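Giding protein-mglB (PDB 1J3W) is a Roadblock/LC7-type protein linked to gliding motility that probably acts as a guanine-nucleotide exchange factor or adaptor for a small GTPase. Local coordinates at residues E90-Y95 with V106-E111; V17-E22 with E127-I132. All coordinates share one frame; numbering follows the deposited sequence.

Contact 1: E90-Y95 with V106-E111; sequences ERMGLY and VLVFDE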
loop_
_atom_site.group_PDB
_atom_site.type_symbol
_atom_site.label_atom_id
_atom_site.label_comp_id
_atom_site.label_asym_id
_atom_site.label_seq_id
_atom_site.Cartn_x
_atom_site.Cartn_y
_atom_site.Cartn_z
ATOM N N GLU B 90 13.234 -1.434 -17.285
ATOM C CA GLU B 90 14.269 -1.391 -18.311
ATOM C C GLU B 90 13.648 -1.408 -19.699
ATOM O O GLU B 90 14.110 -0.714 -20.605
ATOM C CB GLU B 90 15.210 -2.588 -18.160
ATOM C CG GLU B 90 16.140 -2.512 -16.957
ATOM C CD GLU B 90 17.326 -1.593 -17.189
ATOM O OE1 GLU B 90 17.115 -0.387 -17.440
ATOM O OE2 GLU B 90 18.476 -2.080 -17.122
ATOM N N ARG B 91 12.592 -2.199 -19.856
ATOM C CA ARG B 91 11.918 -2.323 -21.140
ATOM C C ARG B 91 10.437 -1.967 -21.052
ATOM O O ARG B 91 9.911 -1.242 -21.900
ATOM C CB ARG B 91 12.061 -3.756 -21.655
ATOM C CG ARG B 91 13.503 -4.220 -21.808
ATOM C CD ARG B 91 13.580 -5.709 -22.115
ATOM N NE ARG B 91 13.122 -6.531 -20.995
ATOM C CZ ARG B 91 13.735 -6.604 -19.817
ATOM N NH1 ARG B 91 14.840 -5.903 -19.596
ATOM N NH2 ARG B 91 13.246 -7.378 -18.858
ATOM N N MET B 92 9.775 -2.477 -20.019
ATOM C CA MET B 92 8.346 -2.255 -19.826
ATOM C C MET B 92 8.008 -1.042 -18.972
ATOM O O MET B 92 8.716 -0.725 -18.017
ATOM C CB MET B 92 7.706 -3.483 -19.178
ATOM C CG MET B 92 7.877 -4.783 -19.945
ATOM S SD MET B 92 7.275 -4.682 -21.631
ATOM C CE MET B 92 5.562 -4.413 -21.371
ATOM N N GLY B 93 6.901 -0.391 -19.322
ATOM C CA GLY B 93 6.427 0.771 -18.597
ATOM C C GLY B 93 4.931 0.689 -18.348
ATOM O O GLY B 93 4.203 -0.057 -19.018
ATOM N N LEU B 94 4.475 1.469 -17.377
ATOM C CA LEU B 94 3.071 1.508 -16.997
ATOM C C LEU B 94 2.634 2.954 -16.810
ATOM O O LEU B 94 3.292 3.724 -16.115
ATOM C CB LEU B 94 2.881 0.737 -15.685
ATOM C CG LEU B 94 1.490 0.635 -15.064
ATOM C CD1 LEU B 94 0.608 -0.239 -15.932
ATOM C CD2 LEU B 94 1.607 0.039 -13.664
ATOM N N TYR B 95 1.532 3.319 -17.454
ATOM C CA TYR B 95 0.964 4.658 -17.348
ATOM C C TYR B 95 -0.437 4.499 -16.781
ATOM O O TYR B 95 -1.237 3.719 -17.300
ATOM C CB TYR B 95 0.867 5.315 -18.727
ATOM C CG TYR B 95 0.148 6.645 -18.734
ATOM C CD1 TYR B 95 0.820 7.823 -18.429
ATOM C CD2 TYR B 95 -1.213 6.722 -19.040
ATOM C CE1 TYR B 95 0.165 9.050 -18.429
ATOM C CE2 TYR B 95 -1.882 7.949 -19.040
ATOM C CZ TYR B 95 -1.185 9.106 -18.733
ATOM O OH TYR B 95 -1.836 10.322 -18.712
ATOM N N VAL B 106 -5.363 2.569 -17.828
ATOM C CA VAL B 106 -4.080 1.892 -17.678
ATOM C C VAL B 106 -3.494 1.568 -19.051
ATOM O O VAL B 106 -4.175 1.000 -19.899
ATOM C CB VAL B 106 -4.234 0.559 -16.908
ATOM C CG1 VAL B 106 -2.874 -0.119 -16.760
ATOM C CG2 VAL B 106 -4.869 0.812 -15.538
ATOM N N LEU B 107 -2.244 1.961 -19.278
ATOM C CA LEU B 107 -1.567 1.646 -20.533
ATOM C C LEU B 107 -0.277 0.923 -20.194
ATOM O O LEU B 107 0.503 1.390 -19.364
ATOM C CB LEU B 107 -1.229 2.908 -21.332
ATOM C CG LEU B 107 -2.390 3.770 -21.830
ATOM C CD1 LEU B 107 -1.853 4.992 -22.573
ATOM C CD2 LEU B 107 -3.276 2.943 -22.760
ATOM N N VAL B 108 -0.070 -0.232 -20.814
ATOM C CA VAL B 108 1.153 -1.007 -20.622
ATOM C C VAL B 108 1.908 -0.846 -21.931
ATOM O O VAL B 108 1.348 -1.077 -23.009
ATOM C CB VAL B 108 0.854 -2.496 -20.384
ATOM C CG1 VAL B 108 2.160 -3.291 -20.357
ATOM C CG2 VAL B 108 0.096 -2.666 -19.075
ATOM N N PHE B 109 3.174 -0.455 -21.847
ATOM C CA PHE B 109 3.941 -0.224 -23.061
ATOM C C PHE B 109 5.375 -0.700 -22.954
ATOM O O PHE B 109 5.866 -0.979 -21.861
ATOM C CB PHE B 109 3.900 1.276 -23.404
ATOM C CG PHE B 109 4.479 2.176 -22.333
ATOM C CD1 PHE B 109 5.822 2.549 -22.365
ATOM C CD2 PHE B 109 3.680 2.653 -21.291
ATOM C CE1 PHE B 109 6.361 3.384 -21.376
ATOM C CE2 PHE B 109 4.207 3.486 -20.301
ATOM C CZ PHE B 109 5.546 3.852 -20.341
ATOM N N ASP B 110 6.027 -0.827 -24.103
ATOM C CA ASP B 110 7.424 -1.233 -24.143
ATOM C C ASP B 110 8.218 -0.138 -24.850
ATOM O O ASP B 110 7.721 0.982 -25.018
ATOM C CB ASP B 110 7.586 -2.617 -24.812
ATOM C CG ASP B 110 7.121 -2.652 -26.256
ATOM O OD1 ASP B 110 6.749 -3.748 -26.730
ATOM O OD2 ASP B 110 7.142 -1.609 -26.924
ATOM N N GLU B 111 9.450 -0.437 -25.247
ATOM C CA GLU B 111 10.289 0.566 -25.893
ATOM C C GLU B 111 9.762 1.104 -27.216
ATOM O O GLU B 111 10.206 2.155 -27.675
ATOM C CB GLU B 111 11.709 0.025 -26.104
ATOM C CG GLU B 111 11.758 -1.303 -26.831
ATOM C CD GLU B 111 11.929 -2.468 -25.884
ATOM O OE1 GLU B 111 13.074 -2.697 -25.436
ATOM O OE2 GLU B 111 10.922 -3.144 -25.577
#
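A chi1 of 60° places CG of Phe-109 between its own backbone N and carbonyl carbon, which swings the ring across to the neighbouring strand and lays one face over Gly-93. Gly-93 CA stands 3.8 Å from the centroid of the Phe-109 ring and 17° off its normal, a CH-pi contact, and Phe-109 CE2 comes to 3.5 Å from Gly-93 C. At the CE2 edge of the Phe-109 ring, Tyr-95 N lies near the ring plane. Tyr-95 turns its CG anti to the backbone N (chi1 174°) and runs alongside Leu-107, with Tyr-95 CD2 4.0 Å from Leu-107 CD1. The Tyr-95 hydroxyl is hydrogen-bonded to Glu-84, and the Phe-109 ring also packs on Leu-115 and Val-118 of helix 115-135. Replacing Phe-109 by an alanine would probably leave Gly-93 without its aromatic cover and open a gap toward that helix. On the other sheet face, Leu-94 CD1 packs 3.6 Å from Val-106 CG1, and the doubly bent Met-92 brings CE to 3.7 Å from Val-108 CG1; Leu-73 and Leu-77 of the second subunit pack on Leu-94 and Val-108. Four backbone bonds fix the register: Gly-93 N to Phe-109 O is 2.8 Å, Phe-109 N to Gly-93 O 3.0 Å, and Tyr-95 and Leu-107 exchange a reciprocal pair. Asp-110 OD2 is hydrogen-bonded to Thr-112 and OD1 forms a salt bridge with Arg-30. Hydrogen-bonded pairs flanking the non-hydrogen-bonded pair Leu-94/Val-108 mark antiparallel pairing; strands 93-98 and 103-109, consecutive and adjacent, form a beta hairpin in the central Roadblock/LC7 sheet.

Contact 2: V17-E22 with E127-I132; sequences VEVLEE and EALARI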
loop_
_atom_site.group_PDB
_atom_site.type_symbol
_atom_site.label_atom_id
_atom_site.label_comp_id
_atom_site.label_asym_id
_atom_site.label_seq_id
_atom_site.Cartn_x
_atom_site.Cartn_y
_atom_site.Cartn_z
ATOM N N VAL B 17 -14.417 1.458 -25.689
ATOM C CA VAL B 17 -13.544 0.579 -26.454
ATOM C C VAL B 17 -12.889 1.328 -27.612
ATOM O O VAL B 17 -11.707 1.128 -27.898
ATOM C CB VAL B 17 -14.326 -0.633 -26.990
ATOM C CG1 VAL B 17 -13.557 -1.302 -28.110
ATOM C CG2 VAL B 17 -14.569 -1.616 -25.857
ATOM N N GLU B 18 -13.654 2.186 -28.281
ATOM C CA GLU B 18 -13.115 2.961 -29.388
ATOM C C GLU B 18 -11.962 3.837 -28.901
ATOM O O GLU B 18 -10.934 3.949 -29.574
ATOM C CB GLU B 18 -14.221 3.808 -30.019
ATOM C CG GLU B 18 -15.027 3.038 -31.056
ATOM C CD GLU B 18 -16.414 3.605 -31.267
ATOM O OE1 GLU B 18 -16.586 4.832 -31.105
ATOM O OE2 GLU B 18 -17.330 2.822 -31.608
ATOM N N VAL B 19 -12.123 4.447 -27.729
ATOM C CA VAL B 19 -11.063 5.278 -27.174
ATOM C C VAL B 19 -9.828 4.413 -26.922
ATOM O O VAL B 19 -8.710 4.799 -27.267
ATOM C CB VAL B 19 -11.481 5.935 -25.841
ATOM C CG1 VAL B 19 -10.286 6.657 -25.224
ATOM C CG2 VAL B 19 -12.617 6.925 -26.077
ATOM N N LEU B 20 -10.028 3.236 -26.337
ATOM C CA LEU B 20 -8.897 2.357 -26.045
ATOM C C LEU B 20 -8.168 1.930 -27.309
ATOM O O LEU B 20 -6.937 1.945 -27.350
ATOM C CB LEU B 20 -9.354 1.119 -25.264
ATOM C CG LEU B 20 -9.952 1.374 -23.876
ATOM C CD1 LEU B 20 -10.359 0.052 -23.264
ATOM C CD2 LEU B 20 -8.947 2.086 -22.974
ATOM N N GLU B 21 -8.922 1.559 -28.340
ATOM C CA GLU B 21 -8.329 1.137 -29.603
ATOM C C GLU B 21 -7.535 2.263 -30.256
ATOM O O GLU B 21 -6.412 2.054 -30.726
ATOM C CB GLU B 21 -9.423 0.650 -30.558
ATOM C CG GLU B 21 -10.055 -0.661 -30.126
ATOM C CD GLU B 21 -11.287 -1.020 -30.933
ATOM O OE1 GLU B 21 -11.740 -2.181 -30.830
ATOM O OE2 GLU B 21 -11.807 -0.147 -31.660
ATOM N N GLU B 22 -8.119 3.455 -30.287
ATOM C CA GLU B 22 -7.456 4.609 -30.882
ATOM C C GLU B 22 -6.191 4.956 -30.105
ATOM O O GLU B 22 -5.162 5.294 -30.691
ATOM C CB GLU B 22 -8.404 5.811 -30.890
ATOM C CG GLU B 22 -9.634 5.612 -31.766
ATOM C CD GLU B 22 -10.661 6.713 -31.588
ATOM O OE1 GLU B 22 -11.700 6.677 -32.284
ATOM O OE2 GLU B 22 -10.434 7.613 -30.751
ATOM N N GLU B 127 -9.423 11.672 -20.256
ATOM C CA GLU B 127 -10.491 12.664 -20.212
ATOM C C GLU B 127 -11.720 12.171 -20.964
ATOM O O GLU B 127 -12.854 12.350 -20.512
ATOM C CB GLU B 127 -10.053 13.991 -20.823
ATOM C CG GLU B 127 -11.225 14.954 -20.934
ATOM C CD GLU B 127 -10.878 16.237 -21.635
ATOM O OE1 GLU B 127 -10.382 16.173 -22.780
ATOM O OE2 GLU B 127 -11.112 17.310 -21.039
ATOM N N ALA B 128 -11.498 11.557 -22.122
ATOM C CA ALA B 128 -12.608 11.045 -22.915
ATOM C C ALA B 128 -13.352 9.968 -22.137
ATOM O O ALA B 128 -14.581 9.922 -22.134
ATOM C CB ALA B 128 -12.096 10.481 -24.228
ATOM N N LEU B 129 -12.599 9.101 -21.467
ATOM C CA LEU B 129 -13.200 8.027 -20.695
ATOM C C LEU B 129 -13.911 8.553 -19.456
ATOM O O LEU B 129 -14.890 7.962 -19.005
ATOM C CB LEU B 129 -12.129 7.001 -20.309
ATOM C CG LEU B 129 -11.608 6.204 -21.508
ATOM C CD1 LEU B 129 -10.265 5.571 -21.181
ATOM C CD2 LEU B 129 -12.627 5.144 -21.894
ATOM N N ALA B 130 -13.418 9.661 -18.912
ATOM C CA ALA B 130 -14.037 10.263 -17.738
ATOM C C ALA B 130 -15.457 10.687 -18.108
ATOM O O ALA B 130 -16.398 10.475 -17.342
ATOM C CB ALA B 130 -13.233 11.468 -17.275
ATOM N N ARG B 131 -15.607 11.275 -19.291
ATOM C CA ARG B 131 -16.917 11.720 -19.756
ATOM C C ARG B 131 -17.850 10.546 -20.028
ATOM O O ARG B 131 -19.041 10.601 -19.716
ATOM C CB ARG B 131 -16.778 12.563 -21.026
ATOM C CG ARG B 131 -16.117 13.911 -20.809
ATOM C CD ARG B 131 -16.454 14.870 -21.942
ATOM N NE ARG B 131 -15.948 16.218 -21.690
ATOM C CZ ARG B 131 -16.274 17.287 -22.409
ATOM N NH1 ARG B 131 -17.111 17.173 -23.433
ATOM N NH2 ARG B 131 -15.764 18.472 -22.106
ATOM N N ILE B 132 -17.305 9.483 -20.609
ATOM C CA ILE B 132 -18.088 8.293 -20.920
ATOM C C ILE B 132 -18.557 7.592 -19.647
ATOM O O ILE B 132 -19.713 7.175 -19.543
ATOM C CB ILE B 132 -17.259 7.294 -21.759
ATOM C CG1 ILE B 132 -16.878 7.934 -23.095
ATOM C CG2 ILE B 132 -18.049 6.012 -21.984
ATOM C CD1 ILE B 132 -15.925 7.094 -23.927
#
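Val-19 overlaps three side chains of the facing helix, using both of its methyl groups. This is antiparallel helix packing in the Roadblock/LC7 fold: the axes of segments 17-22 and 127-132 run at 172° to each other and approach to 10.1 Å, both helices lying on the same face of the central sheet. The contact is wholly apolar, with no hydrogen bond from one segment to the other. Val-19 CG1, anti to the backbone N (chi1 173°), meets Leu-129 CG at 4.0 Å, the two side chains passing alongside and pointing opposite ways. This torsion leaves CG2 on the side of Ala-128 and Ile-132, where the distance from Val-19 CG2 to Ala-128 CB is 4.0 Å. Ile-132 meets Val-19 tip to tip, its CD1 lying 3.9 Å from Val-19 CG2. Nearer the sheet, Leu-20 and Leu-129 are the buried members of the contact. Both rest on Leu-105 of strand 103-109; Leu-20 also touches Ala-32 and Leu-129 touches Leu-34, both of strand 31-36, so the buried part of the seam lies against the sheet. The two leucine side chains lie roughly perpendicular, with Leu-20 CD2 4.1 Å from Leu-129 CD1.

Overall arrangement
The centres of the two contacts lie 19 Å apart and their nearest atoms about 6 Å, without touching. In sequence, the halves of contact 2 bracket contact 1: helix 10-27 comes first, then strands 93-98 and 103-109, then helix 115-135. That last helix follows strand 103-109 after a short connection and links the two sites, since its Leu-115 and Val-118 pack against contact 1 while segment 127-132 belongs to contact 2. Strand 103-109 serves both, pairing in the hairpin and supporting the helices through Leu-105. The helices of contact 2 thus pack on one sheet face, untouched there by other chains, while the face carrying Leu-94 and Val-108 is shared between helix 56-69 and a second subunit.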